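Local coordinates for Non-reducing end alpha-L-arabinofuranosidase BoGH43B (Bacteroides ovatus, PDB 5JOZ), which removes terminal non-reducing alpha-L-arabinofuranosyl residues from the side branches of xyloglucan, turning S units into X units during its breakdown, at residues K262-G267 / S469-G474; E202-S207 / E215-N220; L47-L52 / S302-E307. One frame throughout, in Å; residues are numbered along the deposited sequence.

Interaction 1: K262-G267 / S469-G474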
loop_
_atom_site.group_PDB
_atom_site.type_symbol
_atom_site.label_atom_id
_atom_site.label_comp_id
_atom_site.label_asym_id
_atom_site.label_seq_id
_atom_site.Cartn_x
_atom_site.Cartn_y
_atom_site.Cartn_z
ATOM N N LYS A 262 6.573 4.124 -19.722
ATOM C CA LYS A 262 5.892 2.883 -20.204
ATOM C C LYS A 262 5.252 2.013 -19.115
ATOM O O LYS A 262 4.092 1.608 -19.255
ATOM C CB LYS A 262 6.850 1.955 -20.965
ATOM C CG LYS A 262 7.815 2.596 -21.935
ATOM C CD LYS A 262 7.129 3.291 -23.093
ATOM C CE LYS A 262 8.130 3.526 -24.219
ATOM N NZ LYS A 262 7.689 4.593 -25.150
ATOM N N TYR A 263 6.026 1.685 -18.072
ATOM C CA TYR A 263 5.612 0.721 -17.048
ATOM C C TYR A 263 5.946 1.159 -15.607
ATOM O O TYR A 263 6.850 1.970 -15.378
ATOM C CB TYR A 263 6.221 -0.658 -17.362
ATOM C CG TYR A 263 7.737 -0.701 -17.408
ATOM C CD1 TYR A 263 8.483 -0.932 -16.255
ATOM C CD2 TYR A 263 8.425 -0.530 -18.611
ATOM C CE1 TYR A 263 9.868 -0.981 -16.290
ATOM C CE2 TYR A 263 9.811 -0.570 -18.663
ATOM C CZ TYR A 263 10.536 -0.795 -17.500
ATOM O OH TYR A 263 11.921 -0.834 -17.537
ATOM N N GLN A 264 5.178 0.644 -14.644
ATOM C CA GLN A 264 5.397 0.940 -13.225
ATOM C C GLN A 264 5.356 -0.340 -12.404
ATOM O O GLN A 264 4.459 -1.173 -12.562
ATOM C CB GLN A 264 4.403 2.018 -12.710
ATOM C CG GLN A 264 2.955 1.582 -12.501
ATOM C CD GLN A 264 2.677 0.988 -11.132
ATOM O OE1 GLN A 264 3.572 0.877 -10.303
ATOM N NE2 GLN A 264 1.423 0.608 -10.887
ATOM N N HIS A 265 6.333 -0.484 -11.516
ATOM C CA HIS A 265 6.442 -1.674 -10.656
ATOM C C HIS A 265 6.437 -1.391 -9.159
ATOM O O HIS A 265 6.138 -2.295 -8.392
ATOM C CB HIS A 265 7.661 -2.526 -11.036
ATOM C CG HIS A 265 8.984 -1.850 -10.840
ATOM N ND1 HIS A 265 9.447 -0.855 -11.674
ATOM C CD2 HIS A 265 9.968 -2.069 -9.935
ATOM C CE1 HIS A 265 10.646 -0.468 -11.274
ATOM N NE2 HIS A 265 10.985 -1.191 -10.220
ATOM N N LEU A 266 6.740 -0.159 -8.739
ATOM C CA LEU A 266 6.694 0.191 -7.323
ATOM C C LEU A 266 5.269 0.299 -6.778
ATOM O O LEU A 266 5.083 0.265 -5.563
ATOM C CB LEU A 266 7.427 1.506 -7.051
ATOM C CG LEU A 266 8.880 1.663 -7.516
ATOM C CD1 LEU A 266 9.460 2.940 -6.926
ATOM C CD2 LEU A 266 9.743 0.464 -7.149
ATOM N N GLY A 267 4.277 0.438 -7.658
ATOM C CA GLY A 267 2.879 0.546 -7.248
ATOM C C GLY A 267 2.399 1.987 -7.298
ATOM O O GLY A 267 3.134 2.891 -7.713
ATOM N N SER A 469 5.815 -5.535 -13.706
ATOM C CA SER A 469 5.167 -4.238 -13.681
ATOM C C SER A 469 3.653 -4.410 -13.683
ATOM O O SER A 469 3.136 -5.445 -14.109
ATOM C CB SER A 469 5.614 -3.400 -14.882
ATOM O OG SER A 469 5.002 -3.857 -16.076
ATOM N N ASN A 470 2.950 -3.393 -13.198
ATOM C CA ASN A 470 1.480 -3.367 -13.243
ATOM C C ASN A 470 0.930 -3.607 -14.657
ATOM O O ASN A 470 -0.054 -4.328 -14.832
ATOM C CB ASN A 470 0.949 -2.024 -12.749
ATOM C CG ASN A 470 -0.565 -1.969 -12.754
ATOM O OD1 ASN A 470 -1.172 -1.268 -13.570
ATOM N ND2 ASN A 470 -1.186 -2.746 -11.872
ATOM N N GLU A 471 1.583 -3.015 -15.654
ATOM C CA GLU A 471 1.109 -3.072 -17.036
ATOM C C GLU A 471 1.193 -4.472 -17.638
ATOM O O GLU A 471 0.431 -4.787 -18.548
ATOM C CB GLU A 471 1.848 -2.044 -17.911
ATOM C CG GLU A 471 1.414 -0.590 -17.677
ATOM C CD GLU A 471 1.996 0.053 -16.424
ATOM O OE1 GLU A 471 2.616 -0.651 -15.590
ATOM O OE2 GLU A 471 1.846 1.287 -16.276
ATOM N N VAL A 472 2.091 -5.309 -17.110
ATOM C CA VAL A 472 2.204 -6.713 -17.510
ATOM C C VAL A 472 1.385 -7.652 -16.610
ATOM O O VAL A 472 0.743 -8.571 -17.111
ATOM C CB VAL A 472 3.686 -7.152 -17.534
ATOM C CG1 VAL A 472 3.830 -8.660 -17.771
ATOM C CG2 VAL A 472 4.439 -6.363 -18.597
ATOM N N VAL A 473 1.409 -7.437 -15.295
ATOM C CA VAL A 473 0.804 -8.396 -14.352
ATOM C C VAL A 473 -0.650 -8.094 -13.969
ATOM O O VAL A 473 -1.377 -8.999 -13.544
ATOM C CB VAL A 473 1.662 -8.581 -13.072
ATOM C CG1 VAL A 473 3.094 -8.964 -13.441
ATOM C CG2 VAL A 473 1.640 -7.345 -12.160
ATOM N N GLY A 474 -1.077 -6.841 -14.133
ATOM C CA GLY A 474 -2.407 -6.403 -13.704
ATOM C C GLY A 474 -2.509 -6.288 -12.188
ATOM O O GLY A 474 -1.512 -6.423 -11.469
HETATM O O HOH W 1 -0.090 1.340 -13.556
#

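Interaction 2: E202-S207 / E215-N220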
loop_
_atom_site.group_PDB
_atom_site.type_symbol
_atom_site.label_atom_id
_atom_site.label_comp_id
_atom_site.label_asym_id
_atom_site.label_seq_id
_atom_site.Cartn_x
_atom_site.Cartn_y
_atom_site.Cartn_z
ATOM N N GLU A 202 -9.306 13.845 -11.023
ATOM C CA GLU A 202 -10.223 14.148 -9.927
ATOM C C GLU A 202 -11.175 15.220 -10.411
ATOM O O GLU A 202 -10.751 16.163 -11.077
ATOM C CB GLU A 202 -9.475 14.641 -8.700
ATOM C CG GLU A 202 -10.300 14.618 -7.422
ATOM C CD GLU A 202 -10.514 13.230 -6.832
ATOM O OE1 GLU A 202 -9.868 12.259 -7.267
ATOM O OE2 GLU A 202 -11.328 13.117 -5.896
ATOM N N VAL A 203 -12.458 15.064 -10.088
ATOM C CA VAL A 203 -13.501 16.029 -10.468
ATOM C C VAL A 203 -14.339 16.395 -9.250
ATOM O O VAL A 203 -14.321 15.688 -8.250
ATOM C CB VAL A 203 -14.406 15.502 -11.619
ATOM C CG1 VAL A 203 -13.565 15.121 -12.831
ATOM C CG2 VAL A 203 -15.292 14.333 -11.186
ATOM N N ILE A 204 -15.068 17.504 -9.325
ATOM C CA ILE A 204 -15.890 17.946 -8.188
ATOM C C ILE A 204 -17.237 18.528 -8.626
ATOM O O ILE A 204 -17.400 18.963 -9.763
ATOM C CB ILE A 204 -15.086 18.903 -7.274
ATOM C CG1 ILE A 204 -15.726 19.010 -5.876
ATOM C CG2 ILE A 204 -14.884 20.255 -7.930
ATOM C CD1 ILE A 204 -14.837 19.679 -4.843
ATOM N N GLN A 205 -18.207 18.469 -7.718
ATOM C CA GLN A 205 -19.533 19.063 -7.904
ATOM C C GLN A 205 -20.079 19.490 -6.543
ATOM O O GLN A 205 -19.586 19.034 -5.502
ATOM C CB GLN A 205 -20.476 18.055 -8.570
ATOM C CG GLN A 205 -20.554 16.703 -7.870
ATOM C CD GLN A 205 -21.341 15.682 -8.667
ATOM O OE1 GLN A 205 -22.492 15.908 -9.022
ATOM N NE2 GLN A 205 -20.718 14.545 -8.951
ATOM N N ARG A 206 -21.089 20.358 -6.542
ATOM C CA ARG A 206 -21.614 20.898 -5.292
ATOM C C ARG A 206 -23.123 21.167 -5.308
ATOM O O ARG A 206 -23.756 21.255 -6.362
ATOM C CB ARG A 206 -20.847 22.165 -4.901
ATOM C CG ARG A 206 -21.390 23.461 -5.494
ATOM C CD ARG A 206 -20.389 24.592 -5.361
ATOM N NE ARG A 206 -20.825 25.797 -6.047
ATOM C CZ ARG A 206 -20.126 26.933 -6.135
ATOM N NH1 ARG A 206 -18.919 27.053 -5.577
ATOM N NH2 ARG A 206 -20.643 27.966 -6.799
ATOM N N SER A 207 -23.675 21.307 -4.108
ATOM C CA SER A 207 -25.089 21.599 -3.923
ATOM C C SER A 207 -25.301 22.441 -2.664
ATOM O O SER A 207 -24.487 22.412 -1.749
ATOM C CB SER A 207 -25.851 20.284 -3.832
ATOM O OG SER A 207 -27.195 20.484 -3.438
ATOM N N GLU A 215 -24.347 20.241 -9.146
ATOM C CA GLU A 215 -23.919 20.788 -10.423
ATOM C C GLU A 215 -22.393 20.747 -10.510
ATOM O O GLU A 215 -21.717 20.904 -9.497
ATOM C CB GLU A 215 -24.445 22.217 -10.582
ATOM C CG GLU A 215 -25.942 22.267 -10.881
ATOM C CD GLU A 215 -26.529 23.666 -10.809
ATOM O OE1 GLU A 215 -25.771 24.658 -10.820
ATOM O OE2 GLU A 215 -27.765 23.777 -10.746
ATOM N N PRO A 216 -21.850 20.550 -11.724
ATOM C CA PRO A 216 -20.418 20.313 -11.868
ATOM C C PRO A 216 -19.584 21.588 -11.770
ATOM O O PRO A 216 -20.091 22.686 -11.999
ATOM C CB PRO A 216 -20.324 19.715 -13.271
ATOM C CG PRO A 216 -21.427 20.404 -14.038
ATOM C CD PRO A 216 -22.518 20.675 -13.039
ATOM N N SER A 217 -18.308 21.431 -11.441
ATOM C CA SER A 217 -17.372 22.549 -11.445
ATOM C C SER A 217 -17.131 23.025 -12.872
ATOM O O SER A 217 -16.995 22.196 -13.779
ATOM C CB SER A 217 -16.033 22.158 -10.833
ATOM O OG SER A 217 -15.093 23.209 -10.952
ATOM N N PRO A 218 -17.062 24.353 -13.069
ATOM C CA PRO A 218 -16.653 24.891 -14.369
ATOM C C PRO A 218 -15.141 24.799 -14.625
ATOM O O PRO A 218 -14.697 25.084 -15.733
ATOM C CB PRO A 218 -17.088 26.364 -14.296
ATOM C CG PRO A 218 -17.042 26.707 -12.849
ATOM C CD PRO A 218 -17.325 25.425 -12.087
ATOM N N VAL A 219 -14.357 24.443 -13.612
ATOM C CA VAL A 219 -12.923 24.264 -13.785
ATOM C C VAL A 219 -12.505 22.829 -13.442
ATOM O O VAL A 219 -11.400 22.594 -12.978
ATOM C CB VAL A 219 -12.113 25.333 -13.012
ATOM C CG1 VAL A 219 -12.491 26.729 -13.507
ATOM C CG2 VAL A 219 -12.286 25.220 -11.495
ATOM N N ASN A 220 -13.384 21.863 -13.710
ATOM C CA ASN A 220 -12.968 20.461 -13.740
ATOM C C ASN A 220 -11.902 20.229 -14.830
ATOM O O ASN A 220 -11.956 20.883 -15.872
ATOM C CB ASN A 220 -14.160 19.530 -13.948
ATOM C CG ASN A 220 -14.830 19.149 -12.634
ATOM O OD1 ASN A 220 -14.197 19.167 -11.578
ATOM N ND2 ASN A 220 -16.117 18.805 -12.690
#

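Interaction 3: L47-L52 / S302-E307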
loop_
_atom_site.group_PDB
_atom_site.type_symbol
_atom_site.label_atom_id
_atom_site.label_comp_id
_atom_site.label_asym_id
_atom_site.label_seq_id
_atom_site.Cartn_x
_atom_site.Cartn_y
_atom_site.Cartn_z
ATOM N N LEU A 47 2.793 17.602 6.710
ATOM C CA LEU A 47 2.278 16.967 5.457
ATOM C C LEU A 47 3.317 16.325 4.534
ATOM O O LEU A 47 2.939 15.664 3.562
ATOM C CB LEU A 47 1.400 17.919 4.630
ATOM C CG LEU A 47 0.059 18.359 5.205
ATOM C CD1 LEU A 47 -0.593 19.316 4.230
ATOM C CD2 LEU A 47 -0.858 17.179 5.456
ATOM N N VAL A 48 4.605 16.484 4.850
ATOM C CA VAL A 48 5.692 16.112 3.957
ATOM C C VAL A 48 6.461 14.907 4.489
ATOM O O VAL A 48 6.723 13.970 3.741
ATOM C CB VAL A 48 6.641 17.307 3.732
ATOM C CG1 VAL A 48 7.910 16.886 2.990
ATOM C CG2 VAL A 48 5.915 18.395 2.947
ATOM N N HIS A 49 6.838 14.953 5.764
ATOM C CA HIS A 49 7.597 13.896 6.399
ATOM C C HIS A 49 6.656 12.998 7.202
ATOM O O HIS A 49 5.990 13.436 8.142
ATOM C CB HIS A 49 8.673 14.507 7.278
ATOM C CG HIS A 49 9.650 15.348 6.516
ATOM N ND1 HIS A 49 9.619 16.726 6.533
ATOM C CD2 HIS A 49 10.666 15.004 5.690
ATOM C CE1 HIS A 49 10.582 17.195 5.758
ATOM N NE2 HIS A 49 11.230 16.170 5.232
ATOM N N TRP A 50 6.615 11.735 6.809
ATOM C CA TRP A 50 5.660 10.774 7.334
ATOM C C TRP A 50 6.374 9.652 8.067
ATOM O O TRP A 50 7.449 9.220 7.655
ATOM C CB TRP A 50 4.796 10.238 6.190
ATOM C CG TRP A 50 3.906 11.319 5.618
ATOM C CD1 TRP A 50 4.208 12.176 4.606
ATOM C CD2 TRP A 50 2.593 11.669 6.061
ATOM N NE1 TRP A 50 3.158 13.037 4.381
ATOM C CE2 TRP A 50 2.156 12.748 5.267
ATOM C CE3 TRP A 50 1.740 11.169 7.054
ATOM C CZ2 TRP A 50 0.902 13.336 5.429
ATOM C CZ3 TRP A 50 0.482 11.748 7.214
ATOM C CH2 TRP A 50 0.078 12.821 6.408
ATOM N N LYS A 51 5.768 9.209 9.165
ATOM C CA LYS A 51 6.270 8.112 9.974
ATOM C C LYS A 51 5.155 7.106 10.171
ATOM O O LYS A 51 4.026 7.487 10.519
ATOM C CB LYS A 51 6.734 8.628 11.346
ATOM C CG LYS A 51 7.255 7.551 12.295
ATOM C CD LYS A 51 7.948 8.139 13.517
ATOM C CE LYS A 51 9.216 7.374 13.891
ATOM N NZ LYS A 51 8.925 6.143 14.667
ATOM N N LEU A 52 5.487 5.824 9.992
ATOM C CA LEU A 52 4.532 4.739 10.182
ATOM C C LEU A 52 4.377 4.533 11.680
ATOM O O LEU A 52 5.380 4.394 12.382
ATOM C CB LEU A 52 5.061 3.471 9.510
ATOM C CG LEU A 52 4.228 2.195 9.543
ATOM C CD1 LEU A 52 2.877 2.400 8.869
ATOM C CD2 LEU A 52 5.008 1.075 8.877
ATOM N N SER A 302 8.464 22.653 9.586
ATOM C CA SER A 302 9.144 21.441 9.176
ATOM C C SER A 302 9.416 20.557 10.399
ATOM O O SER A 302 9.854 21.059 11.434
ATOM C CB SER A 302 10.454 21.808 8.469
ATOM O OG SER A 302 11.177 20.661 8.088
ATOM N N HIS A 303 9.130 19.259 10.271
ATOM C CA HIS A 303 9.327 18.290 11.351
ATOM C C HIS A 303 9.792 16.946 10.756
ATOM O O HIS A 303 8.988 16.055 10.458
ATOM C CB HIS A 303 8.035 18.150 12.172
ATOM C CG HIS A 303 8.224 17.431 13.470
ATOM N ND1 HIS A 303 8.299 16.057 13.561
ATOM C CD2 HIS A 303 8.378 17.900 14.731
ATOM C CE1 HIS A 303 8.485 15.713 14.823
ATOM N NE2 HIS A 303 8.542 16.812 15.552
ATOM N N VAL A 304 11.101 16.831 10.540
ATOM C CA VAL A 304 11.703 15.605 10.000
ATOM C C VAL A 304 11.756 14.550 11.108
ATOM O O VAL A 304 12.098 14.872 12.244
ATOM C CB VAL A 304 13.113 15.860 9.386
ATOM C CG1 VAL A 304 14.162 16.172 10.457
ATOM C CG2 VAL A 304 13.572 14.665 8.551
ATOM N N TRP A 305 11.398 13.305 10.780
ATOM C CA TRP A 305 11.454 12.188 11.747
ATOM C C TRP A 305 12.856 11.547 11.787
ATOM O O TRP A 305 13.631 11.647 10.822
ATOM C CB TRP A 305 10.398 11.127 11.424
ATOM C CG TRP A 305 8.996 11.638 11.496
ATOM C CD1 TRP A 305 8.160 11.886 10.448
ATOM C CD2 TRP A 305 8.266 11.983 12.684
ATOM N NE1 TRP A 305 6.952 12.361 10.906
ATOM C CE2 TRP A 305 6.990 12.434 12.272
ATOM C CE3 TRP A 305 8.569 11.961 14.056
ATOM C CZ2 TRP A 305 6.011 12.849 13.183
ATOM C CZ3 TRP A 305 7.588 12.372 14.972
ATOM C CH2 TRP A 305 6.330 12.816 14.528
ATOM N N MET A 306 13.162 10.894 12.909
ATOM C CA MET A 306 14.445 10.194 13.094
ATOM C C MET A 306 14.544 9.069 12.059
ATOM O O MET A 306 13.645 8.222 11.983
ATOM C CB MET A 306 14.575 9.623 14.524
ATOM C CG MET A 306 15.923 9.872 15.196
ATOM S SD MET A 306 16.331 11.617 15.466
ATOM C CE MET A 306 14.881 12.211 16.338
ATOM N N GLU A 307 15.604 9.093 11.248
ATOM C CA GLU A 307 15.789 8.127 10.155
ATOM C C GLU A 307 15.803 6.685 10.675
ATOM O O GLU A 307 16.459 6.383 11.685
ATOM C CB GLU A 307 17.088 8.410 9.386
HETATM O O HOH W 2 6.260 15.839 9.986
#

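Interaction 1: K262-G267 / S469-G474
Gln264 and Glu471 meet where a loop of the catalytic domain runs against the start of the short helix 470-473. The CB of Glu471 points at the loop. Glu471 CG passes 3.8 Å from Lys262 O, and with the chain bent at chi2 (78°) the carboxylate folds back over the backbone of Tyr263, Glu471 CD lying 3.7 Å from Tyr263 CA. At the tip Glu471 OE1 accepts the backbone N-H of Gln264 (N to OE1 3.0 Å), met from above the carboxylate plane, while OE2 takes a weak bond from a water that also bridges Gln264 NE2 and Asn470 OD1; Asn470 ND2 bonds to Gly475 O. The return bond is backbone to backbone: Asn470 N donates to Gln264 O at 2.8 Å, nearly along the C=O axis. Beside it Gln264 NE2 packs on Asn470 CB (3.3 Å), the two amide planes 24° apart, and Gln264 OE1 turns back to accept Gly267 N. Ser469, the N-cap, lays CB against Tyr263 CB; its OG hydrogen-bonds to the backbone Arg466 O and weakly caps Val472 N. Loop and helix start are thus joined chiefly by polar pairing, the N-H and C=O of Gln264 both being satisfied by Asn470 and Glu471.

Interaction 2: E202-S207 / E215-N220
Gln205 and Pro216 face each other as an antiparallel non-hydrogen-bonded pair, their CA atoms 4.2 Å apart. In the next pair Arg206 N donates to Glu215 O, and Arg206 O accepts Glu215 N. Beyond Pro216 the chain leaves the hairpin in a type I turn from Ser217 to Asn220, and a side chain takes over the pairing. Asn220 presents its amide to the backbone of Ile204, OD1 accepting Ile204 N at 2.9 Å and ND2 giving a hydrogen to a lone pair of Ile204 O at 3.2 Å. That oxygen also receives Ser217 N, so two donors hold it. With an alanine here, Ile204 N is likely to lose its acceptor and Ile204 O one of its two donors. Ser217 CB rests on Ile204 CG2 (3.7 Å), while its OG, swung anti to the backbone N (chi1 175°), accepts Val219 N in an ST turn. Gln205 CB lies close to Glu215 O, and its NE2 bonds to Ser168 O. On the other face, the Arg206 guanidinium bonds to Asp280 O and makes cation-pi contacts with Tyr186 and Trp282. The hairpin ends a four-stranded antiparallel sheet: 201-207 pairs inward with 186-193, and 215-216 is one of its two edge strands.

Interaction 3: L47-L52 / S302-E307
His49 and Val304 bring the two backbones nearest, CA to CA 5.7 Å, with no backbone hydrogen bond joining the segments directly; a water spans them instead, donating to His49 O and to His303 O. The same His49 O receives the indole of Trp305: NE1 stands 3.1 Å from it, the carbonyl oxygen lying at the ring edge near its plane, in a bent and weak bond. Ser44 OG is a further partner of that oxygen. One indole face is taken by Lys51. Lys51 CB sits 3.6 Å from the centroid of the five-membered ring of Trp305, only 7° off the normal, a CH-pi contact. CG is anti to the backbone N (chi1 179°), which carries the aliphatic chain on until Lys51 CD lies 3.9 Å from Trp305 CE3, beside the rim of the indole. His303 ND1 is offset toward the rim on the other side, so Lys51 CB and His303 ND1 lie on opposite faces of the indole, while the ring of His43 meets it at about 45°. The imidazole of His49 is covered likewise: Val304 CA stands over one face toward the rim, Val48 CG1 over the centre of the other. Asp46 adds a bridge between the segments, accepting His49 N through OD1 and His303 N through OD2. This surface packing lies away from the catalytic residues. It lays the chain leaving strand 294-296, on its way to the C-terminal concanavalin A-like domain, along the first four-stranded antiparallel sheet, 18-55, of the five-bladed beta-propeller characteristic of family 43.

In the fold
The three contacts illustrate how an all-beta enzyme is held together at different distances along its chain. Interaction 2 is local, finishing the edge of one propeller sheet with a short run of backbone pairing that an asparagine amide extends. Interactions 1 and 3 join parts more than 200 residues apart, and their segments alternate along the sequence. Interaction 1 couples the catalytic domain with the C-terminal one through a partly buried polar network; interaction 3 is a surface contact, where methylenes and aromatic rings do most of the work and a weak bond and a water supplement them. Interaction 2, also partly buried, holds different elements from both. None touches another: their centres are about 28 to 33 Å apart.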